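Local structure of aminoglycoside N(3)-acetyltransferase, AAC(3)-IVa (Escherichia coli, 6MN4) at residues His102-Ala107 against Arg170-Leu175; Leu121-His126 against Val183-Asn188. The protein probably confers resistance to aminoglycosides such as apramycin and gentamicin by transferring an acetyl group from acetyl-CoA to N3 of their 2-deoxystreptamine ring. The protein carries 1 engineered substitution. One frame throughout, in Å; residues are numbered along the deposited sequence.

Contact 1 (His102-Ala107 against Arg170-Leu175). With AM2 (apramycin), chain G.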
ATOM      1  N   HIS A 102      -0.152   6.162  14.420  1.00 55.38           N
ATOM      2  CA  HIS A 102      -1.313   6.943  14.021  1.00 62.12           C
ATOM      3  C   HIS A 102      -2.270   6.020  13.278  1.00 54.60           C
ATOM      4  O   HIS A 102      -1.857   4.957  12.800  1.00 52.24           O
ATOM      5  CB  HIS A 102      -0.909   8.152  13.150  1.00 58.12           C
ATOM      6  CG  HIS A 102      -0.110   7.791  11.938  1.00 56.11           C
ATOM      7  ND1 HIS A 102      -0.677   7.243  10.809  1.00 54.38           N
ATOM      8  CD2 HIS A 102       1.214   7.901  11.680  1.00 55.87           C
ATOM      9  CE1 HIS A 102       0.263   7.024   9.908  1.00 57.00           C
ATOM     10  NE2 HIS A 102       1.421   7.415  10.411  1.00 57.57           N
ATOM     11  N   PRO A 103      -3.554   6.393  13.173  1.00 55.82           N
ATOM     12  CA  PRO A 103      -4.552   5.473  12.594  1.00 58.83           C
ATOM     13  C   PRO A 103      -4.191   4.913  11.230  1.00 61.55           C
ATOM     14  O   PRO A 103      -4.535   3.761  10.936  1.00 63.08           O
ATOM     15  CB  PRO A 103      -5.810   6.347  12.509  1.00 60.97           C
ATOM     16  CG  PRO A 103      -5.640   7.346  13.581  1.00 62.75           C
ATOM     17  CD  PRO A 103      -4.175   7.644  13.644  1.00 58.92           C
ATOM     18  N   PHE A 104      -3.521   5.688  10.383  1.00 60.29           N
ATOM     19  CA  PHE A 104      -3.179   5.268   9.026  1.00 61.66           C
ATOM     20  C   PHE A 104      -1.773   4.693   8.956  1.00 62.54           C
ATOM     21  O   PHE A 104      -1.009   4.980   8.031  1.00 61.40           O
ATOM     22  CB  PHE A 104      -3.342   6.443   8.069  1.00 60.29           C
ATOM     23  CG  PHE A 104      -4.530   7.308   8.384  1.00 56.15           C
ATOM     24  CD1 PHE A 104      -5.815   6.854   8.141  1.00 56.64           C
ATOM     25  CD2 PHE A 104      -4.363   8.568   8.935  1.00 58.56           C
ATOM     26  CE1 PHE A 104      -6.914   7.645   8.434  1.00 61.80           C
ATOM     27  CE2 PHE A 104      -5.457   9.362   9.226  1.00 61.33           C
ATOM     28  CZ  PHE A 104      -6.733   8.899   8.978  1.00 61.70           C
ATOM     29  N   ALA A 105      -1.424   3.853   9.925  1.00 65.19           N
ATOM     30  CA  ALA A 105      -0.049   3.427  10.116  1.00 61.10           C
ATOM     31  C   ALA A 105       0.400   2.458   9.027  1.00 52.01           C
ATOM     32  O   ALA A 105      -0.399   1.757   8.402  1.00 50.18           O
ATOM     33  CB  ALA A 105       0.118   2.766  11.484  1.00 59.61           C
ATOM     34  N   PHE A 106       1.711   2.433   8.811  1.00 47.39           N
ATOM     35  CA  PHE A 106       2.398   1.399   8.054  1.00 43.17           C
ATOM     36  C   PHE A 106       3.305   0.617   8.998  1.00 63.04           C
ATOM     37  O   PHE A 106       3.554   1.019  10.140  1.00 61.69           O
ATOM     38  CB  PHE A 106       3.228   2.001   6.914  1.00 43.20           C
ATOM     39  CG  PHE A 106       2.438   2.321   5.675  1.00 46.47           C
ATOM     40  CD1 PHE A 106       1.291   3.098   5.740  1.00 48.34           C
ATOM     41  CD2 PHE A 106       2.866   1.871   4.433  1.00 48.90           C
ATOM     42  CE1 PHE A 106       0.573   3.399   4.589  1.00 50.50           C
ATOM     43  CE2 PHE A 106       2.157   2.173   3.280  1.00 43.40           C
ATOM     44  CZ  PHE A 106       1.010   2.938   3.357  1.00 44.99           C
ATOM     45  N   ALA A 107       3.804  -0.514   8.506  1.00 41.35           N
ATOM     46  CA  ALA A 107       4.757  -1.338   9.234  1.00 43.91           C
ATOM     47  C   ALA A 107       5.999  -1.543   8.380  1.00 40.59           C
ATOM     48  O   ALA A 107       5.902  -1.812   7.177  1.00 39.72           O
ATOM     49  CB  ALA A 107       4.152  -2.694   9.612  1.00 51.97           C
ATOM     50  N   ARG A 170     -13.618  13.243   5.674  1.00 65.74           N
ATOM     51  CA  ARG A 170     -13.408  12.003   6.399  1.00 64.64           C
ATOM     52  C   ARG A 170     -12.774  12.340   7.742  1.00 68.48           C
ATOM     53  O   ARG A 170     -12.193  13.413   7.919  1.00 72.08           O
ATOM     54  CB  ARG A 170     -12.523  11.035   5.601  1.00 62.38           C
ATOM     55  CG  ARG A 170     -13.126  10.598   4.271  1.00 55.35           C
ATOM     56  CD  ARG A 170     -14.291   9.643   4.477  1.00 55.39           C
ATOM     57  NE  ARG A 170     -15.353   9.836   3.493  1.00 60.44           N
ATOM     58  CZ  ARG A 170     -15.492   9.106   2.391  1.00 65.47           C
ATOM     59  NH1 ARG A 170     -14.632   8.133   2.128  1.00 67.61           N
ATOM     60  NH2 ARG A 170     -16.489   9.344   1.552  1.00 67.77           N
ATOM     61  N   HIS A 171     -12.893  11.425   8.702  1.00 76.06           N
ATOM     62  CA  HIS A 171     -12.413  11.708  10.046  1.00 77.39           C
ATOM     63  C   HIS A 171     -11.807  10.465  10.681  1.00 74.50           C
ATOM     64  O   HIS A 171     -12.039   9.334  10.248  1.00 77.61           O
ATOM     65  CB  HIS A 171     -13.532  12.253  10.941  1.00 81.02           C
ATOM     66  CG  HIS A 171     -14.426  11.193  11.503  1.00 85.76           C
ATOM     67  ND1 HIS A 171     -15.597  10.807  10.887  1.00 87.16           N
ATOM     68  CD2 HIS A 171     -14.330  10.447  12.630  1.00 86.83           C
ATOM     69  CE1 HIS A 171     -16.184   9.869  11.610  1.00 88.53           C
ATOM     70  NE2 HIS A 171     -15.433   9.629  12.670  1.00 88.00           N
ATOM     71  N   CYS A 172     -11.014  10.705  11.722  1.00 66.66           N
ATOM     72  CA  CYS A 172     -10.478   9.668  12.590  1.00 68.80           C
ATOM     73  C   CYS A 172     -10.494  10.215  14.013  1.00 70.76           C
ATOM     74  O   CYS A 172     -11.033  11.295  14.277  1.00 73.17           O
ATOM     75  CB  CYS A 172      -9.071   9.246  12.148  1.00 68.56           C
ATOM     76  SG  CYS A 172      -7.798  10.504  12.420  1.00 70.90           S
ATOM     77  N   THR A 173      -9.900   9.473  14.944  1.00 70.39           N
ATOM     78  CA  THR A 173      -9.820   9.946  16.316  1.00 75.60           C
ATOM     79  C   THR A 173      -8.541   9.433  16.955  1.00 80.15           C
ATOM     80  O   THR A 173      -8.068   8.335  16.650  1.00 85.22           O
ATOM     81  CB  THR A 173     -11.014   9.501  17.160  1.00 76.98           C
ATOM     82  OG1 THR A 173     -10.791   9.866  18.525  1.00 86.95           O
ATOM     83  CG2 THR A 173     -11.151   8.019  17.092  1.00 72.00           C
ATOM     84  N   ILE A 174      -7.991  10.249  17.848  1.00 80.98           N
ATOM     85  CA  ILE A 174      -6.804   9.889  18.609  1.00 81.74           C
ATOM     86  C   ILE A 174      -7.080  10.164  20.080  1.00 87.30           C
ATOM     87  O   ILE A 174      -8.227  10.418  20.465  1.00 91.73           O
ATOM     88  CB  ILE A 174      -5.565  10.641  18.082  1.00 82.64           C
ATOM     89  CG1 ILE A 174      -5.781  12.161  18.015  1.00 83.14           C
ATOM     90  CG2 ILE A 174      -5.192  10.134  16.707  1.00 78.12           C
ATOM     91  CD1 ILE A 174      -5.595  12.914  19.316  1.00 87.54           C
ATOM     92  N   LEU A 175      -6.044  10.109  20.910  1.00 84.15           N
ATOM     93  CA  LEU A 175      -6.171  10.383  22.340  1.00 93.70           C
ATOM     94  C   LEU A 175      -5.307  11.593  22.680  1.00 98.58           C
ATOM     95  O   LEU A 175      -4.090  11.469  22.843  1.00 99.26           O
ATOM     96  CB  LEU A 175      -5.780   9.163  23.170  1.00 89.68           C
ATOM     97  CG  LEU A 175      -6.972   8.307  23.599  1.00 88.53           C
ATOM     98  CD1 LEU A 175      -6.538   7.136  24.462  1.00 91.73           C
ATOM     99  CD2 LEU A 175      -7.983   9.159  24.335  1.00 88.84           C
TER
HETATM  100  CA1 AM2 G 301     -12.146   3.155   2.082  0.96105.37           C
HETATM  101  CA2 AM2 G 301     -13.311   3.702   1.250  0.96101.47           C
HETATM  102  CA3 AM2 G 301     -14.096   4.793   1.989  0.96101.27           C
HETATM  103  CA4 AM2 G 301     -14.448   4.405   3.390  0.96103.28           C
HETATM  104  CA5 AM2 G 301     -13.201   3.903   4.166  0.96103.51           C
HETATM  105  CA6 AM2 G 301     -13.528   3.611   5.575  0.96 98.48           C
HETATM  106  CA7 AM2 G 301     -13.995   4.922   6.233  0.96100.62           C
HETATM  107  CA8 AM2 G 301     -15.308   5.422   5.584  0.96101.33           C
HETATM  108  CA9 AM2 G 301     -15.253   4.039   8.126  0.96101.98           C
HETATM  109  OA4 AM2 G 301     -12.596   2.726   3.475  0.96107.45           O
HETATM  110  OA5 AM2 G 301     -15.193   5.530   4.088  0.96101.22           O
HETATM  111  NA2 AM2 G 301     -12.777   4.270   0.012  0.96 99.46           N
HETATM  112  NA7 AM2 G 301     -14.087   4.793   7.684  0.96101.99           N
HETATM  113  OA6 AM2 G 301     -14.578   2.627   5.561  0.96 94.06           O
HETATM  114  OA8 AM2 G 301     -15.574   6.678   6.005  0.96106.16           O
HETATM  115  OA1 AM2 G 301     -11.242   4.148   2.247  0.96103.23           O
HETATM  116  CB1 AM2 G 301     -16.821   6.825   6.544  0.96112.44           C
HETATM  117  CB2 AM2 G 301     -17.953   6.186   5.708  0.96117.17           C
HETATM  118  CB3 AM2 G 301     -19.291   6.496   6.258  0.96117.72           C
HETATM  119  CB4 AM2 G 301     -19.259   7.292   7.524  0.96117.84           C
HETATM  120  CB5 AM2 G 301     -18.339   8.537   7.425  0.96117.42           C
HETATM  121  CB6 AM2 G 301     -17.969   8.979   8.787  0.96118.98           C
HETATM  122  OB1 AM2 G 301     -17.087   8.283   6.713  0.96113.82           O
HETATM  123  NB4 AM2 G 301     -20.636   7.736   7.854  0.96117.68           N
HETATM  124  OB2 AM2 G 301     -17.902   6.686   4.358  0.96118.74           O
HETATM  125  OB3 AM2 G 301     -20.003   5.237   6.509  0.96116.22           O
HETATM  126  OB6 AM2 G 301     -16.579   9.095   8.832  0.96119.19           O
HETATM  127  CC1 AM2 G 301      -9.876   3.811   1.891  0.96 98.56           C
HETATM  128  CC2 AM2 G 301      -9.039   4.848   2.627  0.96 93.51           C
HETATM  129  CC3 AM2 G 301      -7.565   4.720   2.213  0.96 97.15           C
HETATM  130  CC4 AM2 G 301      -6.987   3.388   2.652  0.96 98.05           C
HETATM  131  CC5 AM2 G 301      -7.952   2.184   2.622  0.96 98.53           C
HETATM  132  CC6 AM2 G 301      -9.452   2.387   2.265  0.96 99.53           C
HETATM  133  NC4 AM2 G 301      -5.844   3.099   1.774  0.96 99.83           N
HETATM  134  NC6 AM2 G 301      -9.718   1.473   1.147  0.96101.63           N
HETATM  135  OC2 AM2 G 301      -9.522   6.130   2.310  0.96 87.46           O
HETATM  136  OC3 AM2 G 301      -6.827   5.747   2.827  0.96100.04           O
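Cys172 meets Pro103 and Phe104 together. SG lies 4.0 Å from Pro103 CG and 3.9 Å from Phe104 CZ, approaching the phenyl ring obliquely at its outer end: a Cys sulfur-aromatic contact. With chi1 at 70°, SG stands between the backbone N and carbonyl carbon of Cys172, and from there it reaches both rings. Phe104 is braced from its own loop, since Pro103 CB stands 4.2 Å above the centre of one ring face. Farther along the strand, Ile174 brings its CG2 branch across Pro103 at a slant, 4.1 Å from CD. No hydrogen bond joins the segments; the contact is apolar and small. Its loop partners belong to the type I turn His102-Ala105, which leads into strand 106-109. On the strand, Cys172 and Ile174 point toward this turn, while His171 and Thr173 point away. His171 ND1 comes within 2.8 Å of apramycin OB6, and Arg170, salt-bridged to Asp189, lays one guanidinium face beneath apramycin OB2. The arrangement is that of a two-stranded antiparallel hairpin, strands 168-176 and 179-187, which rests on the turn with Cys172 and Ile174 and lines the apramycin pocket with His171 and Arg170.

Contact 2 (Leu121-His126 against Val183-Asn188); sequences LPLPPH and VDYLEN. With AM2 (apramycin), chain G.
Pro125 and Glu187 cross at about a right angle, the proline CG and CD lying against carboxylate atom OE2. Glu187 OE2 accepts a hydrogen bond from apramycin OC3 at 3.0 Å, and His126 NE2 holds the hydroxyl too, 2.7 Å from OC3. OC3 therefore bridges His126 and Glu187, whose NE2 and OE2 are 4.4 Å apart and not in direct contact. Glu187 reaches the drug with CG anti to its backbone N (chi1 -171°) and an extended chain beyond. Behind this polar pair stands an apolar layer. Pro125 CB lies 4.0 Å above the centre of one His126 face, and Pro125 CD approaches Tyr185 CE1 obliquely at 3.6 Å. Leu123 crosses Tyr185 at about a right angle, bringing Leu123 CD2 within 3.8 Å of Tyr185 CD2 on the same side of the ring as Pro125, and also touches Val183. A cis peptide precedes Pro124, which packs on helix 153-161, while Ser130 OG bonds Pro125 O. With no hydrogen bond directly between the segments, shape and apolar contact set the loop against the strand, whereas the polar connection between them passes through the bound aminoglycoside.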
ATOM      1  N   LEU A 121       0.663  11.871  12.847  1.00 70.45           N
ATOM      2  CA  LEU A 121      -0.580  11.732  12.096  1.00 66.67           C
ATOM      3  C   LEU A 121      -0.514  12.515  10.790  1.00 69.97           C
ATOM      4  O   LEU A 121      -0.499  13.755  10.803  1.00 74.43           O
ATOM      5  CB  LEU A 121      -1.763  12.203  12.946  1.00 73.56           C
ATOM      6  CG  LEU A 121      -3.179  12.080  12.379  1.00 70.10           C
ATOM      7  CD1 LEU A 121      -3.342  10.818  11.558  1.00 64.92           C
ATOM      8  CD2 LEU A 121      -4.199  12.116  13.505  1.00 72.75           C
ATOM      9  N   PRO A 122      -0.473  11.835   9.643  1.00 64.54           N
ATOM     10  CA  PRO A 122      -0.480  12.549   8.362  1.00 65.97           C
ATOM     11  C   PRO A 122      -1.907  12.851   7.928  1.00 67.73           C
ATOM     12  O   PRO A 122      -2.760  11.961   7.886  1.00 67.39           O
ATOM     13  CB  PRO A 122       0.202  11.569   7.401  1.00 77.79           C
ATOM     14  CG  PRO A 122       0.055  10.209   8.048  1.00 57.47           C
ATOM     15  CD  PRO A 122      -0.475  10.378   9.451  1.00 59.44           C
ATOM     16  N   LEU A 123      -2.161  14.111   7.614  1.00 72.46           N
ATOM     17  CA  LEU A 123      -3.463  14.548   7.117  1.00 84.57           C
ATOM     18  C   LEU A 123      -3.256  15.242   5.781  1.00 90.15           C
ATOM     19  O   LEU A 123      -2.606  16.303   5.736  1.00 97.19           O
ATOM     20  CB  LEU A 123      -4.144  15.489   8.111  1.00 80.36           C
ATOM     21  CG  LEU A 123      -4.379  14.956   9.525  1.00 87.99           C
ATOM     22  CD1 LEU A 123      -4.386  16.096  10.534  1.00 85.44           C
ATOM     23  CD2 LEU A 123      -5.675  14.163   9.588  1.00 77.99           C
ATOM     24  N   PRO A 124      -3.768  14.702   4.664  1.00 79.71           N
ATOM     25  CA  PRO A 124      -4.526  13.454   4.504  1.00 78.16           C
ATOM     26  C   PRO A 124      -3.683  12.205   4.761  1.00 67.94           C
ATOM     27  O   PRO A 124      -2.461  12.318   4.819  1.00 64.22           O
ATOM     28  CB  PRO A 124      -4.984  13.515   3.037  1.00 81.92           C
ATOM     29  CG  PRO A 124      -4.929  14.963   2.680  1.00 84.26           C
ATOM     30  CD  PRO A 124      -3.733  15.475   3.412  1.00 85.23           C
ATOM     31  N   PRO A 125      -4.331  11.043   4.920  1.00 68.27           N
ATOM     32  CA  PRO A 125      -3.581   9.826   5.285  1.00 64.04           C
ATOM     33  C   PRO A 125      -2.411   9.504   4.373  1.00 63.96           C
ATOM     34  O   PRO A 125      -1.422   8.920   4.835  1.00 70.20           O
ATOM     35  CB  PRO A 125      -4.657   8.734   5.217  1.00 55.04           C
ATOM     36  CG  PRO A 125      -5.919   9.445   5.532  1.00 58.81           C
ATOM     37  CD  PRO A 125      -5.786  10.809   4.917  1.00 65.47           C
ATOM     38  N   HIS A 126      -2.488   9.863   3.093  1.00 64.03           N
ATOM     39  CA  HIS A 126      -1.420   9.541   2.158  1.00 64.15           C
ATOM     40  C   HIS A 126      -0.830  10.816   1.573  1.00 77.19           C
ATOM     41  O   HIS A 126      -0.666  10.943   0.355  1.00 80.73           O
ATOM     42  CB  HIS A 126      -1.951   8.606   1.073  1.00 61.72           C
ATOM     43  CG  HIS A 126      -2.718   7.443   1.619  1.00 61.86           C
ATOM     44  ND1 HIS A 126      -2.121   6.439   2.349  1.00 59.91           N
ATOM     45  CD2 HIS A 126      -4.038   7.139   1.570  1.00 64.98           C
ATOM     46  CE1 HIS A 126      -3.037   5.558   2.715  1.00 60.38           C
ATOM     47  NE2 HIS A 126      -4.207   5.959   2.253  1.00 63.65           N
ATOM     48  N   VAL A 183     -10.845  14.140  14.715  1.00 79.02           N
ATOM     49  CA  VAL A 183     -10.005  14.935  13.827  1.00 79.43           C
ATOM     50  C   VAL A 183     -10.626  14.879  12.439  1.00 74.73           C
ATOM     51  O   VAL A 183     -10.588  13.836  11.775  1.00 72.57           O
ATOM     52  CB  VAL A 183      -8.556  14.427  13.804  1.00 79.45           C
ATOM     53  CG1 VAL A 183      -7.717  15.246  12.830  1.00 67.44           C
ATOM     54  CG2 VAL A 183      -7.961  14.455  15.210  1.00 68.86           C
ATOM     55  N   ASP A 184     -11.203  15.995  11.995  1.00 71.54           N
ATOM     56  CA  ASP A 184     -11.846  16.060  10.689  1.00 68.67           C
ATOM     57  C   ASP A 184     -10.861  16.557   9.641  1.00 65.33           C
ATOM     58  O   ASP A 184     -10.137  17.531   9.868  1.00 67.54           O
ATOM     59  CB  ASP A 184     -13.069  16.971  10.726  1.00 68.41           C
ATOM     60  CG  ASP A 184     -14.051  16.565  11.787  1.00 70.87           C
ATOM     61  OD1 ASP A 184     -13.766  16.819  12.974  1.00 77.56           O
ATOM     62  OD2 ASP A 184     -15.102  15.990  11.436  1.00 71.92           O
ATOM     63  N   TYR A 185     -10.846  15.887   8.492  1.00 68.14           N
ATOM     64  CA  TYR A 185      -9.983  16.244   7.378  1.00 67.14           C
ATOM     65  C   TYR A 185     -10.754  16.015   6.085  1.00 67.47           C
ATOM     66  O   TYR A 185     -11.908  15.576   6.093  1.00 67.69           O
ATOM     67  CB  TYR A 185      -8.681  15.435   7.410  1.00 67.84           C
ATOM     68  CG  TYR A 185      -8.885  13.936   7.327  1.00 65.73           C
ATOM     69  CD1 TYR A 185      -8.833  13.276   6.107  1.00 65.22           C
ATOM     70  CD2 TYR A 185      -9.128  13.183   8.469  1.00 66.29           C
ATOM     71  CE1 TYR A 185      -9.019  11.907   6.024  1.00 65.04           C
ATOM     72  CE2 TYR A 185      -9.315  11.811   8.396  1.00 66.69           C
ATOM     73  CZ  TYR A 185      -9.260  11.179   7.169  1.00 65.74           C
ATOM     74  OH  TYR A 185      -9.447   9.818   7.084  1.00 63.96           O
ATOM     75  N   LEU A 186     -10.113  16.310   4.959  1.00 75.13           N
ATOM     76  CA  LEU A 186     -10.720  16.108   3.647  1.00 75.21           C
ATOM     77  C   LEU A 186      -9.821  15.186   2.838  1.00 69.72           C
ATOM     78  O   LEU A 186      -8.706  15.565   2.467  1.00 78.93           O
ATOM     79  CB  LEU A 186     -10.945  17.442   2.939  1.00 76.54           C
ATOM     80  CG  LEU A 186     -12.031  18.284   3.611  1.00 75.85           C
ATOM     81  CD1 LEU A 186     -11.502  19.664   3.965  1.00 84.41           C
ATOM     82  CD2 LEU A 186     -13.277  18.377   2.741  1.00 75.67           C
ATOM     83  N   GLU A 187     -10.304  13.978   2.575  1.00 66.83           N
ATOM     84  CA  GLU A 187      -9.543  12.955   1.876  1.00 72.18           C
ATOM     85  C   GLU A 187      -9.956  12.885   0.410  1.00 72.84           C
ATOM     86  O   GLU A 187     -11.035  13.333   0.014  1.00 79.11           O
ATOM     87  CB  GLU A 187      -9.735  11.589   2.547  1.00 76.81           C
ATOM     88  CG  GLU A 187      -8.812  10.490   2.033  1.00 86.22           C
ATOM     89  CD  GLU A 187      -8.733   9.297   2.959  1.00 97.71           C
ATOM     90  OE1 GLU A 187      -9.724   9.018   3.668  1.00100.67           O
ATOM     91  OE2 GLU A 187      -7.676   8.633   2.969  1.00102.82           O
ATOM     92  N   ASN A 188      -9.068  12.317  -0.398  1.00 62.09           N
ATOM     93  CA  ASN A 188      -9.310  12.112  -1.822  1.00 69.18           C
ATOM     94  C   ASN A 188      -9.556  10.633  -2.118  1.00 71.97           C
ATOM     95  O   ASN A 188      -8.819   9.985  -2.864  1.00 82.82           O
ATOM     96  CB  ASN A 188      -8.126  12.637  -2.629  1.00 78.16           C
ATOM     97  CG  ASN A 188      -6.829  11.927  -2.277  1.00 83.07           C
ATOM     98  OD1 ASN A 188      -6.359  11.994  -1.139  1.00 82.14           O
ATOM     99  ND2 ASN A 188      -6.259  11.222  -3.247  1.00 83.94           N
TER
HETATM  100  CA1 AM2 G 301     -12.146   3.155   2.082  0.96105.37           C
HETATM  101  CA2 AM2 G 301     -13.311   3.702   1.250  0.96101.47           C
HETATM  102  CA3 AM2 G 301     -14.096   4.793   1.989  0.96101.27           C
HETATM  103  CA4 AM2 G 301     -14.448   4.405   3.390  0.96103.28           C
HETATM  104  CA5 AM2 G 301     -13.201   3.903   4.166  0.96103.51           C
HETATM  105  CA6 AM2 G 301     -13.528   3.611   5.575  0.96 98.48           C
HETATM  106  CA7 AM2 G 301     -13.995   4.922   6.233  0.96100.62           C
HETATM  107  CA8 AM2 G 301     -15.308   5.422   5.584  0.96101.33           C
HETATM  108  CA9 AM2 G 301     -15.253   4.039   8.126  0.96101.98           C
HETATM  109  OA4 AM2 G 301     -12.596   2.726   3.475  0.96107.45           O
HETATM  110  OA5 AM2 G 301     -15.193   5.530   4.088  0.96101.22           O
HETATM  111  NA2 AM2 G 301     -12.777   4.270   0.012  0.96 99.46           N
HETATM  112  NA7 AM2 G 301     -14.087   4.793   7.684  0.96101.99           N
HETATM  113  OA6 AM2 G 301     -14.578   2.627   5.561  0.96 94.06           O
HETATM  114  OA8 AM2 G 301     -15.574   6.678   6.005  0.96106.16           O
HETATM  115  OA1 AM2 G 301     -11.242   4.148   2.247  0.96103.23           O
HETATM  116  CB1 AM2 G 301     -16.821   6.825   6.544  0.96112.44           C
HETATM  117  CB2 AM2 G 301     -17.953   6.186   5.708  0.96117.17           C
HETATM  118  CB3 AM2 G 301     -19.291   6.496   6.258  0.96117.72           C
HETATM  119  CB4 AM2 G 301     -19.259   7.292   7.524  0.96117.84           C
HETATM  120  CB5 AM2 G 301     -18.339   8.537   7.425  0.96117.42           C
HETATM  121  CB6 AM2 G 301     -17.969   8.979   8.787  0.96118.98           C
HETATM  122  OB1 AM2 G 301     -17.087   8.283   6.713  0.96113.82           O
HETATM  123  NB4 AM2 G 301     -20.636   7.736   7.854  0.96117.68           N
HETATM  124  OB2 AM2 G 301     -17.902   6.686   4.358  0.96118.74           O
HETATM  125  OB3 AM2 G 301     -20.003   5.237   6.509  0.96116.22           O
HETATM  126  OB6 AM2 G 301     -16.579   9.095   8.832  0.96119.19           O
HETATM  127  CC1 AM2 G 301      -9.876   3.811   1.891  0.96 98.56           C
HETATM  128  CC2 AM2 G 301      -9.039   4.848   2.627  0.96 93.51           C
HETATM  129  CC3 AM2 G 301      -7.565   4.720   2.213  0.96 97.15           C
HETATM  130  CC4 AM2 G 301      -6.987   3.388   2.652  0.96 98.05           C
HETATM  131  CC5 AM2 G 301      -7.952   2.184   2.622  0.96 98.53           C
HETATM  132  CC6 AM2 G 301      -9.452   2.387   2.265  0.96 99.53           C
HETATM  133  NC4 AM2 G 301      -5.844   3.099   1.774  0.96 99.83           N
HETATM  134  NC6 AM2 G 301      -9.718   1.473   1.147  0.96101.63           N
HETATM  135  OC2 AM2 G 301      -9.522   6.130   2.310  0.96 87.46           O
HETATM  136  OC3 AM2 G 301      -6.827   5.747   2.827  0.96100.04           O

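How the contacts relate
Both contacts set a loop of the main body against the same hairpin: contact 1 uses strand 168-176 and contact 2 its partner 179-187, which Arg170 O to Tyr185 N and Cys172 O to Val183 N probably join by hydrogen bonds. Their centres are 9 Å apart, and Phe104 packs on Tyr185 between them. Contact 1 is the more buried and buries less surface, 157 Å² against 349 Å²; contact 2 runs from exposed Leu123 inward to the pocket. Both touch apramycin, yet in contact 1 the drug-facing residues stand apart from the apolar interface, whereas in contact 2 residues from both segments bind one hydroxyl.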